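PDB 4HNZ: ATP-dependent protease subunit HslV from Trypanosoma brucei brucei, which serves as the protease subunit of the mitochondrial HslVU complex, hydrolysing proteins that HslU has unfolded and helping to regulate mitochondrial DNA replication. Local coordinates for residues 152-157 and 165-170; 3-8 and 12-17; 81-84 and 88-91. All coordinates share one frame; numbering follows the deposited sequence.

Contacts 1 and 2 are neighbours in one half of this Ntn-hydrolase fold, their centres 9 Å apart. They share an antiparallel sheet, in which strand 11-22 of contact 2 pairs with strand 167-172 of contact 1, and M153 on helix 145-159 packs against L15. Contact 3 belongs to the helical layer across the fold, at the end of helix 71-84, with its centre 29 Å from that of contact 1 and 26 Å from that of contact 2. Along the chain the order is contact 2, contact 3, contact 1. Contacts 1 and 2 both lie near the N-terminal T1, probably the catalytic threonine, while contact 3 bonds with two neighbouring subunits of the dodecamer.

Contact 1 of 3, residues 152-157 and 165-170; sequences AMRIAT and EHWDVE. With MG (magnesium ion), chain M.
The indole of W167 lies against helix 145-159, at the point where this layer of the Ntn-hydrolase sandwich closes onto strand 167-172. Its tight side is the face turned to M153. There the methionine CB sits 3.9 Å from the centroid of the six-membered ring and nearly on the ring normal, a CH-pi contact. M153 CG stands anti to the carbonyl carbon (chi1 -67°), and further bends at chi2 and chi3 fold the chain back under the indole, bringing CE to 3.6 Å from W167 CD1. SD stays above the five-membered ring at a distance, 5.2 Å from its centroid, as a Met-aromatic contact. The opposite face of the indole receives the backbone O of E165, offset toward the rim.

The outer side is the more exposed. R154 runs across the far end of the ring system at about a right angle, with NE 3.5 Å from W167 CH2; its guanidinium plane is inclined 31° to the indole. The side chain of E165 is also on the exposed side.

At the indole edge lies T157 OG1, near the ring plane and 3.7 Å from W167 NE1. That N-H is instead hydrogen-bonded to N164 O in the preceding loop. The threonine hydroxyl turns back to its own helix and donates to M153 O, which also accepts from T157 N; the two donors arrive from opposite faces of that carbonyl. The OG1 bond ties the side chain of T157 to the last turns of the helix, and M153 O is gripped twice, just where the backbone becomes a metal ligand: together with the carbonyl oxygens of D160 and S163, T157 O binds the magnesium ion, at 2.3 Å.

Contact 2 of 3, residues 3-8 and 12-17; sequences ILSVRK and VVLLGD
L4 and L15 form a hydrogen-bonded antiparallel pair, held by L4 N to L15 O at 2.9 Å and by L15 N to L4 O at 2.8 Å, both nearly straight. Two residues along, V6 and V13 repeat the pairing. V13 N gives V6 O a bond of 2.9 Å, while the return bond from V6 N to V13 O is longer, 3.1 Å, and more bent, with 146° at the hydrogen. S5 OG stands 3.2 Å from the same V13 O, though its proton has another acceptor within reach. CA-H...O contacts accompany these bonds, S5 CA lying 3.1 Å from V13 O. The whole is a beta hairpin of strands 3-8 and 11-22.

On the face carrying I3, S5, R7, V12 and L14, the methyl L14 CD1 touches both I3 CG2 and S5 CB. At the turn end of the hairpin V12 CG2 reaches over one face of the R7 guanidinium, 3.8 Å from NH2. The first two torsions of R7 are extended (chi1 176°) and the chain turns only at chi3, laying the guanidinium beside the valine; its polar end is held by T103 OG1 and A100 O. On the other face V6 CB meets V13 CG2 more loosely, at 4.2 Å.

The hairpin is buried in the sandwich. L4, V13 and L15 pack on helix 145-159, while I3, S5 and L14 face strand 93-98 of the second sheet. Strand 3-8 also bonds to 120-123, and strand 11-22 to 167-172.

Contact 3 of 3, residues 81-84 and 88-91; sequences EWRT and LRRL
The guanidinium groups of R83 and R89 meet over their faces where helix 71-84 ends and the chain turns into the short helix 86-89, in a helical layer of the Ntn-hydrolase fold. R89 NH1 lies over the centre of the R83 guanidinium, 3.1 Å from its CZ, and R83 NH1 sits over one face of the R89 group, toward its rim. The two planes are inclined 43° to each other, and the two positive charges probably repel. Nearby acceptors probably offset this: R83 NE forms a salt bridge with D52 of a neighbouring subunit and R83 NH1 bonds to G108 O, while R83 O, lying in the plane of the R89 guanidinium at its edge, takes a weak hydrogen bond from R89 NH1.

The W82 indole is the other flat group. R89 N and L91 O come to its edge, and its CD1 is 4.0 Å from L88 CB. W82 CG is anti to the backbone N (chi1 -172°), which swings the ring toward the 88-91 backbone; it also packs on L56 of helix 50-66. On the E81 side, L88 CD1 rests 4.2 Å from E81 CG.

Contact 1 of 3, residues 152-157 and 165-170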
loop_
_atom_site.group_PDB
_atom_site.type_symbol
_atom_site.label_atom_id
_atom_site.label_comp_id
_atom_site.label_asym_id
_atom_site.label_seq_id
_atom_site.Cartn_x
_atom_site.Cartn_y
_atom_site.Cartn_z
ATOM N N ALA A 152 -22.067 29.792 16.899
ATOM C CA ALA A 152 -21.400 29.027 15.894
ATOM C C ALA A 152 -20.482 27.992 16.517
ATOM O O ALA A 152 -20.440 26.870 16.058
ATOM C CB ALA A 152 -20.657 29.918 14.957
ATOM N N MET A 153 -19.834 28.337 17.610
ATOM C CA MET A 153 -19.027 27.367 18.337
ATOM C C MET A 153 -19.823 26.270 18.981
ATOM O O MET A 153 -19.345 25.121 19.030
ATOM C CB MET A 153 -18.193 28.028 19.431
ATOM C CG MET A 153 -17.117 28.955 18.952
ATOM S SD MET A 153 -15.740 28.142 18.109
ATOM C CE MET A 153 -14.864 27.415 19.496
ATOM N N ARG A 154 -20.963 26.579 19.556
ATOM C CA ARG A 154 -21.794 25.523 20.157
ATOM C C ARG A 154 -22.170 24.530 19.079
ATOM O O ARG A 154 -22.073 23.327 19.275
ATOM C CB ARG A 154 -23.067 26.061 20.833
ATOM C CG ARG A 154 -24.044 24.976 21.378
ATOM C CD ARG A 154 -23.657 24.374 22.756
ATOM N NE ARG A 154 -23.171 25.325 23.824
ATOM C CZ ARG A 154 -23.840 26.422 24.328
ATOM N NH1 ARG A 154 -25.037 26.779 23.841
ATOM N NH2 ARG A 154 -23.317 27.201 25.323
ATOM N N ILE A 155 -22.548 25.039 17.922
ATOM C CA ILE A 155 -22.942 24.194 16.825
ATOM C C ILE A 155 -21.792 23.392 16.250
ATOM O O ILE A 155 -21.927 22.144 16.076
ATOM C CB ILE A 155 -23.633 25.013 15.703
ATOM C CG1 ILE A 155 -24.995 25.469 16.233
ATOM C CG2 ILE A 155 -23.799 24.194 14.429
ATOM C CD1 ILE A 155 -25.583 26.580 15.433
ATOM N N ALA A 156 -20.664 24.034 16.010
ATOM C CA ALA A 156 -19.543 23.351 15.404
ATOM C C ALA A 156 -18.999 22.300 16.329
ATOM O O ALA A 156 -18.661 21.191 15.901
ATOM C CB ALA A 156 -18.462 24.334 15.018
ATOM N N THR A 157 -18.844 22.647 17.596
ATOM C CA THR A 157 -18.215 21.721 18.556
ATOM C C THR A 157 -19.113 20.577 18.965
ATOM O O THR A 157 -18.611 19.498 19.324
ATOM C CB THR A 157 -17.637 22.438 19.791
ATOM O OG1 THR A 157 -18.656 23.074 20.561
ATOM C CG2 THR A 157 -16.571 23.497 19.361
ATOM N N GLU A 165 -16.867 21.734 24.383
ATOM C CA GLU A 165 -17.802 22.804 24.642
ATOM C C GLU A 165 -17.242 23.941 25.473
ATOM O O GLU A 165 -17.971 24.819 25.819
ATOM C CB GLU A 165 -19.061 22.239 25.330
ATOM C CG GLU A 165 -18.868 21.838 26.802
ATOM C CD GLU A 165 -18.364 20.390 27.035
ATOM O OE1 GLU A 165 -17.687 19.782 26.149
ATOM O OE2 GLU A 165 -18.711 19.836 28.118
ATOM N N HIS A 166 -15.974 23.909 25.817
ATOM C CA HIS A 166 -15.407 24.932 26.673
ATOM C C HIS A 166 -14.564 25.840 25.770
ATOM O O HIS A 166 -13.762 25.367 24.977
ATOM C CB HIS A 166 -14.562 24.295 27.793
ATOM C CG HIS A 166 -15.316 23.338 28.676
ATOM N ND1 HIS A 166 -16.342 23.742 29.502
ATOM C CD2 HIS A 166 -15.160 22.005 28.898
ATOM C CE1 HIS A 166 -16.814 22.704 30.165
ATOM N NE2 HIS A 166 -16.115 21.634 29.811
ATOM N N TRP A 167 -14.806 27.145 25.809
ATOM C CA TRP A 167 -14.199 28.073 24.829
ATOM C C TRP A 167 -13.468 29.206 25.515
ATOM O O TRP A 167 -13.912 29.711 26.516
ATOM C CB TRP A 167 -15.250 28.653 23.882
ATOM C CG TRP A 167 -16.158 27.643 23.349
ATOM C CD1 TRP A 167 -15.817 26.422 22.834
ATOM C CD2 TRP A 167 -17.574 27.700 23.325
ATOM N NE1 TRP A 167 -16.950 25.694 22.552
ATOM C CE2 TRP A 167 -18.042 26.471 22.833
ATOM C CE3 TRP A 167 -18.492 28.655 23.690
ATOM C CZ2 TRP A 167 -19.396 26.196 22.659
ATOM C CZ3 TRP A 167 -19.851 28.355 23.561
ATOM C CH2 TRP A 167 -20.280 27.135 23.069
ATOM N N ASP A 168 -12.363 29.621 24.961
ATOM C CA ASP A 168 -11.734 30.876 25.331
ATOM C C ASP A 168 -12.127 31.931 24.306
ATOM O O ASP A 168 -12.318 31.628 23.122
ATOM C CB ASP A 168 -10.228 30.689 25.363
ATOM C CG ASP A 168 -9.786 29.842 26.550
ATOM O OD1 ASP A 168 -10.008 30.310 27.680
ATOM O OD2 ASP A 168 -9.218 28.732 26.365
ATOM N N VAL A 169 -12.240 33.162 24.775
ATOM C CA VAL A 169 -12.665 34.273 23.961
ATOM C C VAL A 169 -11.661 35.424 24.074
ATOM O O VAL A 169 -11.258 35.808 25.168
ATOM C CB VAL A 169 -14.013 34.794 24.433
ATOM C CG1 VAL A 169 -14.487 35.890 23.511
ATOM C CG2 VAL A 169 -15.044 33.667 24.464
ATOM N N GLU A 170 -11.267 35.982 22.942
ATOM C CA GLU A 170 -10.619 37.267 22.915
ATOM C C GLU A 170 -11.463 38.229 22.085
ATOM O O GLU A 170 -12.010 37.861 21.042
ATOM C CB GLU A 170 -9.219 37.144 22.308
ATOM C CG GLU A 170 -8.207 36.451 23.207
ATOM C CD GLU A 170 -7.776 37.276 24.421
ATOM O OE1 GLU A 170 -7.076 36.695 25.279
ATOM O OE2 GLU A 170 -8.094 38.481 24.535
HETATM MG MG MG M . -17.531 17.679 20.248
HETATM O O HOH W 1 -16.256 15.894 21.639
#

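Contact 2 of 3, residues 3-8 and 12-17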
loop_
_atom_site.group_PDB
_atom_site.type_symbol
_atom_site.label_atom_id
_atom_site.label_comp_id
_atom_site.label_asym_id
_atom_site.label_seq_id
_atom_site.Cartn_x
_atom_site.Cartn_y
_atom_site.Cartn_z
ATOM N N ILE A 3 -11.148 26.893 15.919
ATOM C CA ILE A 3 -10.821 28.241 16.148
ATOM C C ILE A 3 -11.661 29.048 15.173
ATOM O O ILE A 3 -11.649 28.780 13.968
ATOM C CB ILE A 3 -9.341 28.572 15.854
ATOM C CG1 ILE A 3 -8.385 27.556 16.428
ATOM C CG2 ILE A 3 -8.977 29.954 16.376
ATOM C CD1 ILE A 3 -8.384 27.500 17.907
ATOM N N LEU A 4 -12.339 30.077 15.681
ATOM C CA LEU A 4 -13.254 30.870 14.887
ATOM C C LEU A 4 -13.064 32.321 15.193
ATOM O O LEU A 4 -12.973 32.737 16.367
ATOM C CB LEU A 4 -14.666 30.471 15.209
ATOM C CG LEU A 4 -15.729 31.366 14.626
ATOM C CD1 LEU A 4 -15.768 31.219 13.124
ATOM C CD2 LEU A 4 -17.110 31.059 15.184
ATOM N N SER A 5 -13.009 33.128 14.149
ATOM C CA SER A 5 -12.959 34.588 14.287
ATOM C C SER A 5 -14.126 35.195 13.518
ATOM O O SER A 5 -14.362 34.851 12.372
ATOM C CB SER A 5 -11.649 35.129 13.703
ATOM O OG SER A 5 -11.610 36.552 13.764
ATOM N N VAL A 6 -14.838 36.126 14.143
ATOM C CA VAL A 6 -15.894 36.879 13.495
ATOM C C VAL A 6 -15.701 38.390 13.716
ATOM O O VAL A 6 -15.534 38.823 14.843
ATOM C CB VAL A 6 -17.252 36.531 14.120
ATOM C CG1 VAL A 6 -18.362 37.269 13.429
ATOM C CG2 VAL A 6 -17.485 35.018 14.068
ATOM N N ARG A 7 -15.681 39.144 12.636
ATOM C CA ARG A 7 -15.620 40.566 12.681
ATOM C C ARG A 7 -16.984 41.063 12.227
ATOM O O ARG A 7 -17.414 40.758 11.128
ATOM C CB ARG A 7 -14.510 41.094 11.740
ATOM C CG ARG A 7 -14.421 42.612 11.645
ATOM C CD ARG A 7 -13.227 43.095 10.783
ATOM N NE ARG A 7 -11.961 42.951 11.505
ATOM C CZ ARG A 7 -11.100 41.938 11.365
ATOM N NH1 ARG A 7 -11.329 40.965 10.482
ATOM N NH2 ARG A 7 -9.988 41.874 12.126
ATOM N N LYS A 8 -17.632 41.848 13.064
ATOM C CA LYS A 8 -18.835 42.555 12.670
ATOM C C LYS A 8 -18.885 43.944 13.334
ATOM O O LYS A 8 -18.784 44.061 14.556
ATOM C CB LYS A 8 -20.099 41.774 13.038
ATOM C CG LYS A 8 -21.405 42.455 12.612
ATOM C CD LYS A 8 -22.604 41.623 13.025
ATOM C CE LYS A 8 -23.924 42.115 12.454
ATOM N NZ LYS A 8 -24.987 41.037 12.510
ATOM N N VAL A 12 -14.100 42.566 16.674
ATOM C CA VAL A 12 -13.693 41.254 16.190
ATOM C C VAL A 12 -13.504 40.335 17.408
ATOM O O VAL A 12 -12.929 40.743 18.427
ATOM C CB VAL A 12 -12.425 41.314 15.287
ATOM C CG1 VAL A 12 -11.204 41.817 16.047
ATOM C CG2 VAL A 12 -12.137 39.972 14.686
ATOM N N VAL A 13 -13.989 39.115 17.301
ATOM C CA VAL A 13 -13.783 38.165 18.367
ATOM C C VAL A 13 -13.053 36.960 17.805
ATOM O O VAL A 13 -13.085 36.691 16.607
ATOM C CB VAL A 13 -15.108 37.736 19.043
ATOM C CG1 VAL A 13 -15.888 38.951 19.559
ATOM C CG2 VAL A 13 -15.971 36.948 18.074
ATOM N N LEU A 14 -12.344 36.278 18.695
ATOM C CA LEU A 14 -11.588 35.087 18.399
ATOM C C LEU A 14 -11.881 34.110 19.494
ATOM O O LEU A 14 -11.734 34.410 20.663
ATOM C CB LEU A 14 -10.089 35.404 18.337
ATOM C CG LEU A 14 -9.190 34.229 17.964
ATOM C CD1 LEU A 14 -9.405 33.817 16.524
ATOM C CD2 LEU A 14 -7.696 34.564 18.156
ATOM N N LEU A 15 -12.325 32.928 19.087
ATOM C CA LEU A 15 -12.728 31.934 20.014
ATOM C C LEU A 15 -12.022 30.635 19.661
ATOM O O LEU A 15 -11.851 30.335 18.479
ATOM C CB LEU A 15 -14.226 31.668 19.931
ATOM C CG LEU A 15 -15.109 32.592 20.753
ATOM C CD1 LEU A 15 -15.082 33.968 20.104
ATOM C CD2 LEU A 15 -16.549 32.075 20.829
ATOM N N GLY A 16 -11.694 29.852 20.677
ATOM C CA GLY A 16 -11.132 28.520 20.492
ATOM C C GLY A 16 -11.611 27.542 21.532
ATOM O O GLY A 16 -11.855 27.908 22.671
ATOM N N ASP A 17 -11.737 26.306 21.133
ATOM C CA ASP A 17 -12.132 25.290 22.095
ATOM C C ASP A 17 -10.905 24.908 22.948
ATOM O O ASP A 17 -9.810 25.411 22.732
ATOM C CB ASP A 17 -12.785 24.090 21.413
ATOM C CG ASP A 17 -11.778 23.113 20.884
ATOM O OD1 ASP A 17 -10.968 23.524 19.992
ATOM O OD2 ASP A 17 -11.761 21.935 21.350
#

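Contact 3 of 3, residues 81-84 and 88-91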
loop_
_atom_site.group_PDB
_atom_site.type_symbol
_atom_site.label_atom_id
_atom_site.label_comp_id
_atom_site.label_asym_id
_atom_site.label_seq_id
_atom_site.Cartn_x
_atom_site.Cartn_y
_atom_site.Cartn_z
ATOM N N GLU A 81 8.619 31.418 4.955
ATOM C CA GLU A 81 9.690 30.809 5.736
ATOM C C GLU A 81 9.295 29.392 6.168
ATOM O O GLU A 81 10.084 28.464 6.162
ATOM C CB GLU A 81 9.959 31.679 6.984
ATOM C CG GLU A 81 11.216 31.299 7.768
ATOM C CD GLU A 81 11.402 32.075 9.089
ATOM O OE1 GLU A 81 10.542 32.909 9.485
ATOM O OE2 GLU A 81 12.398 31.784 9.791
ATOM N N TRP A 82 8.065 29.276 6.608
ATOM C CA TRP A 82 7.513 28.030 7.025
ATOM C C TRP A 82 7.624 26.990 5.896
ATOM O O TRP A 82 7.993 25.858 6.133
ATOM C CB TRP A 82 6.038 28.256 7.384
ATOM C CG TRP A 82 5.306 27.111 8.032
ATOM C CD1 TRP A 82 5.713 25.852 8.177
ATOM C CD2 TRP A 82 3.964 27.166 8.530
ATOM N NE1 TRP A 82 4.744 25.125 8.816
ATOM C CE2 TRP A 82 3.655 25.906 9.027
ATOM C CE3 TRP A 82 3.024 28.189 8.648
ATOM C CZ2 TRP A 82 2.452 25.624 9.601
ATOM C CZ3 TRP A 82 1.808 27.913 9.221
ATOM C CH2 TRP A 82 1.531 26.646 9.694
ATOM N N ARG A 83 7.292 27.358 4.663
ATOM C CA ARG A 83 7.294 26.382 3.585
ATOM C C ARG A 83 8.675 26.039 3.110
ATOM O O ARG A 83 8.853 24.992 2.524
ATOM C CB ARG A 83 6.501 26.876 2.402
ATOM C CG ARG A 83 5.039 26.966 2.723
ATOM C CD ARG A 83 4.411 25.595 2.862
ATOM N NE ARG A 83 4.486 24.914 1.582
ATOM C CZ ARG A 83 4.145 23.656 1.372
ATOM N NH1 ARG A 83 3.718 22.894 2.351
ATOM N NH2 ARG A 83 4.229 23.167 0.152
ATOM N N THR A 84 9.653 26.926 3.295
ATOM C CA THR A 84 11.003 26.683 2.724
ATOM C C THR A 84 12.019 26.212 3.739
ATOM O O THR A 84 13.087 25.805 3.371
ATOM C CB THR A 84 11.563 27.938 2.031
ATOM O OG1 THR A 84 11.421 29.082 2.887
ATOM C CG2 THR A 84 10.805 28.221 0.776
ATOM N N LEU A 88 10.844 23.757 10.097
ATOM C CA LEU A 88 9.483 24.260 10.217
ATOM C C LEU A 88 8.512 23.412 9.425
ATOM O O LEU A 88 7.365 23.276 9.834
ATOM C CB LEU A 88 9.353 25.720 9.775
ATOM C CG LEU A 88 10.147 26.694 10.620
ATOM C CD1 LEU A 88 9.874 28.108 10.158
ATOM C CD2 LEU A 88 9.844 26.557 12.118
ATOM N N ARG A 89 8.955 22.852 8.320
ATOM C CA ARG A 89 8.073 22.008 7.550
ATOM C C ARG A 89 7.772 20.681 8.186
ATOM O O ARG A 89 6.848 20.038 7.776
ATOM C CB ARG A 89 8.643 21.735 6.183
ATOM C CG ARG A 89 8.123 22.729 5.200
ATOM C CD ARG A 89 8.479 22.250 3.829
ATOM N NE ARG A 89 7.514 21.279 3.338
ATOM C CZ ARG A 89 6.831 21.414 2.211
ATOM N NH1 ARG A 89 7.010 22.484 1.428
ATOM N NH2 ARG A 89 5.979 20.465 1.862
ATOM N N ARG A 90 8.534 20.276 9.169
ATOM C CA ARG A 90 8.182 19.084 9.890
ATOM C C ARG A 90 7.085 19.421 10.960
ATOM O O ARG A 90 6.623 18.535 11.644
ATOM C CB ARG A 90 9.451 18.454 10.500
ATOM C CG ARG A 90 10.628 18.189 9.527
ATOM C CD ARG A 90 10.693 16.770 8.913
ATOM N NE ARG A 90 11.718 16.639 7.827
ATOM C CZ ARG A 90 13.023 16.382 7.986
ATOM N NH1 ARG A 90 13.543 16.221 9.194
ATOM N NH2 ARG A 90 13.830 16.298 6.929
ATOM N N LEU A 91 6.663 20.690 11.098
ATOM C CA LEU A 91 5.618 21.065 12.056
ATOM C C LEU A 91 4.225 21.005 11.425
ATOM O O LEU A 91 4.058 21.234 10.247
ATOM C CB LEU A 91 5.864 22.462 12.606
ATOM C CG LEU A 91 7.267 22.742 13.168
ATOM C CD1 LEU A 91 7.327 24.148 13.702
ATOM C CD2 LEU A 91 7.651 21.782 14.288
#